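Local coordinates for protein endoglucanase (Clostridium thermocellum, PDB 2YIK) that binds calcium and zinc ions and, as a cellulase of glycoside hydrolase family 9, probably hydrolyses internal beta-1,4-glucosidic bonds of cellulose, at residues F123-A128 with G215-S220. Numbering follows the deposited sequence.
Sequences FGLPEA and GTDIIS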
ATOM      1  N   PHE A 123      -3.574  -4.448  -9.807  1.00 25.82           N
ATOM      2  CA  PHE A 123      -4.854  -4.549  -9.104  1.00 23.22           C
ATOM      3  C   PHE A 123      -5.037  -3.297  -8.255  1.00 24.14           C
ATOM      4  O   PHE A 123      -4.151  -2.929  -7.486  1.00 23.98           O
ATOM      5  CB  PHE A 123      -4.877  -5.794  -8.215  1.00 23.62           C
ATOM      6  CG  PHE A 123      -4.872  -7.102  -8.980  1.00 25.14           C
ATOM      7  CD1 PHE A 123      -6.042  -7.602  -9.557  1.00 24.53           C
ATOM      8  CD2 PHE A 123      -3.705  -7.851  -9.084  1.00 22.65           C
ATOM      9  CE1 PHE A 123      -6.047  -8.837 -10.221  1.00 26.01           C
ATOM     10  CE2 PHE A 123      -3.694  -9.084  -9.743  1.00 23.74           C
ATOM     11  CZ  PHE A 123      -4.869  -9.581 -10.312  1.00 24.43           C
ATOM     12  N   GLY A 124      -6.196  -2.657  -8.395  1.00 23.20           N
ATOM     13  CA  GLY A 124      -6.476  -1.420  -7.687  1.00 22.18           C
ATOM     14  C   GLY A 124      -6.484  -1.375  -6.171  1.00 22.25           C
ATOM     15  O   GLY A 124      -5.930  -0.441  -5.584  1.00 22.79           O
ATOM     16  N   LEU A 125      -7.110  -2.355  -5.526  1.00 21.45           N
ATOM     17  CA  LEU A 125      -7.172  -2.345  -4.073  1.00 21.41           C
ATOM     18  C   LEU A 125      -5.787  -2.409  -3.438  1.00 21.08           C
ATOM     19  O   LEU A 125      -5.453  -1.558  -2.622  1.00 21.25           O
ATOM     20  CB  LEU A 125      -8.072  -3.476  -3.552  1.00 21.04           C
ATOM     21  CG  LEU A 125      -8.530  -3.378  -2.089  1.00 19.59           C
ATOM     22  CD1 LEU A 125      -8.932  -1.945  -1.755  1.00 20.06           C
ATOM     23  CD2 LEU A 125      -9.698  -4.333  -1.861  1.00 18.93           C
ATOM     24  N   PRO A 126      -4.965  -3.415  -3.789  1.00 22.64           N
ATOM     25  CA  PRO A 126      -3.642  -3.411  -3.147  1.00 22.44           C
ATOM     26  C   PRO A 126      -2.709  -2.310  -3.687  1.00 23.49           C
ATOM     27  O   PRO A 126      -1.787  -1.881  -2.992  1.00 25.25           O
ATOM     28  CB  PRO A 126      -3.115  -4.819  -3.417  1.00 23.27           C
ATOM     29  CG  PRO A 126      -3.776  -5.194  -4.726  1.00 21.65           C
ATOM     30  CD  PRO A 126      -5.185  -4.652  -4.565  1.00 20.41           C
ATOM     31  N   GLU A 127      -2.936  -1.853  -4.919  1.00 21.81           N
ATOM     32  CA  GLU A 127      -2.099  -0.786  -5.485  1.00 22.96           C
ATOM     33  C   GLU A 127      -2.281   0.460  -4.599  1.00 23.08           C
ATOM     34  O   GLU A 127      -1.308   1.103  -4.190  1.00 22.92           O
ATOM     35  CB  GLU A 127      -2.529  -0.469  -6.927  1.00 23.67           C
ATOM     36  CG  GLU A 127      -1.667   0.564  -7.668  1.00 24.74           C
ATOM     37  CD  GLU A 127      -0.450  -0.045  -8.370  1.00 24.20           C
ATOM     38  OE1 GLU A 127      -0.454  -1.263  -8.629  1.00 21.53           O
ATOM     39  OE2 GLU A 127       0.504   0.699  -8.682  1.00 25.21           O
ATOM     40  N   ALA A 128      -3.534   0.789  -4.296  1.00 22.15           N
ATOM     41  CA  ALA A 128      -3.839   1.939  -3.452  1.00 23.43           C
ATOM     42  C   ALA A 128      -3.370   1.699  -2.014  1.00 23.42           C
ATOM     43  O   ALA A 128      -2.911   2.621  -1.348  1.00 21.52           O
ATOM     44  CB  ALA A 128      -5.343   2.234  -3.477  1.00 22.33           C
ATOM     45  N   GLY A 215     -18.055   0.931  -6.441  1.00 25.03           N
ATOM     46  CA  GLY A 215     -16.643   0.609  -6.426  1.00 25.24           C
ATOM     47  C   GLY A 215     -16.042   1.379  -5.274  1.00 24.12           C
ATOM     48  O   GLY A 215     -14.867   1.727  -5.282  1.00 23.23           O
ATOM     49  N   THR A 216     -16.882   1.627  -4.276  1.00 23.95           N
ATOM     50  CA  THR A 216     -16.531   2.388  -3.088  1.00 23.27           C
ATOM     51  C   THR A 216     -15.210   2.047  -2.415  1.00 25.15           C
ATOM     52  O   THR A 216     -14.459   2.943  -2.034  1.00 25.05           O
ATOM     53  CB  THR A 216     -17.651   2.273  -2.052  1.00 23.76           C
ATOM     54  OG1 THR A 216     -18.908   2.325  -2.735  1.00 24.52           O
ATOM     55  CG2 THR A 216     -17.578   3.422  -1.043  1.00 21.07           C
ATOM     56  N   ASP A 217     -14.913   0.762  -2.266  1.00 25.22           N
ATOM     57  CA  ASP A 217     -13.672   0.383  -1.609  1.00 25.08           C
ATOM     58  C   ASP A 217     -12.433   0.881  -2.355  1.00 24.36           C
ATOM     59  O   ASP A 217     -11.578   1.535  -1.757  1.00 25.39           O
ATOM     60  CB  ASP A 217     -13.619  -1.138  -1.389  1.00 24.29           C
ATOM     61  CG  ASP A 217     -13.702  -1.929  -2.684  1.00 28.69           C
ATOM     62  OD1 ASP A 217     -14.370  -1.458  -3.631  1.00 26.85           O
ATOM     63  OD2 ASP A 217     -13.106  -3.031  -2.749  1.00 28.10           O
ATOM     64  N   ILE A 218     -12.339   0.601  -3.652  1.00 23.43           N
ATOM     65  CA  ILE A 218     -11.176   1.043  -4.427  1.00 23.75           C
ATOM     66  C   ILE A 218     -11.131   2.561  -4.608  1.00 22.81           C
ATOM     67  O   ILE A 218     -10.060   3.158  -4.543  1.00 21.55           O
ATOM     68  CB  ILE A 218     -11.116   0.378  -5.838  1.00 25.21           C
ATOM     69  CG1 ILE A 218     -10.765  -1.106  -5.721  1.00 23.81           C
ATOM     70  CG2 ILE A 218     -10.062   1.058  -6.693  1.00 23.31           C
ATOM     71  CD1 ILE A 218     -11.903  -1.941  -5.257  1.00 33.93           C
ATOM     72  N   ILE A 219     -12.285   3.183  -4.840  1.00 23.73           N
ATOM     73  CA  ILE A 219     -12.343   4.635  -5.017  1.00 24.29           C
ATOM     74  C   ILE A 219     -11.811   5.318  -3.750  1.00 23.56           C
ATOM     75  O   ILE A 219     -10.979   6.220  -3.825  1.00 24.50           O
ATOM     76  CB  ILE A 219     -13.799   5.136  -5.297  1.00 24.34           C
ATOM     77  CG1 ILE A 219     -14.244   4.799  -6.728  1.00 26.88           C
ATOM     78  CG2 ILE A 219     -13.846   6.653  -5.220  1.00 21.48           C
ATOM     79  CD1 ILE A 219     -13.806   3.465  -7.200  1.00 35.89           C
ATOM     80  N   SER A 220     -12.284   4.865  -2.592  1.00 22.51           N
ATOM     81  CA  SER A 220     -11.860   5.424  -1.311  1.00 23.14           C
ATOM     82  C   SER A 220     -10.394   5.133  -1.001  1.00 22.96           C
ATOM     83  O   SER A 220      -9.677   6.005  -0.517  1.00 21.87           O
ATOM     84  CB  SER A 220     -12.733   4.885  -0.176  1.00 22.93           C
ATOM     85  OG  SER A 220     -14.080   5.289  -0.343  1.00 23.48           O
TER
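Leu125 and Ile218 bring together the buried first turns of helices 124-140 and 216-233. The short segment axes approach to 8.9 Å and run nearly parallel, 28° apart. From its base outward, Leu125 first offers CB, which faces the ethyl branch of Ile218, 4.2 Å from CG1 and about 4.5 Å from CD1. With chi1 at -165°, CG is turned away from the Leu125 amide nitrogen, which places CD2 beside the Asp217 carboxylate, 3.8 Å from OD2; the two side chains cross at about a right angle. The other methyl, CD1, lies about 4.4 Å from the backbone O of Asp217. Ile218 answers with CG1, which rests against the opposing main chain, 3.9 Å from Leu125 N. Its CG2 methyl faces the bare CA of Gly124, about 4.5 Å away. Beyond the pair, Val263 touches Ile218, and Ser275 touches Leu125. The Asp217 carboxylate is hydrogen-bonded outside the two segments, OD2 with Ser275 OG and OD1 with Val263 N. Asp217 lies about 5 Å from a bound calcium ion without being a ligand, but it and Leu125 both touch Asp281, a calcium ligand. No hydrogen bond joins the segments, which bury 182 Å² in all, so cohesion here is van der Waals packing between helices, consistent with the (alpha/alpha)6 barrel of family 9, while the polar bonds of Asp217 tie its helix to neighbouring loops.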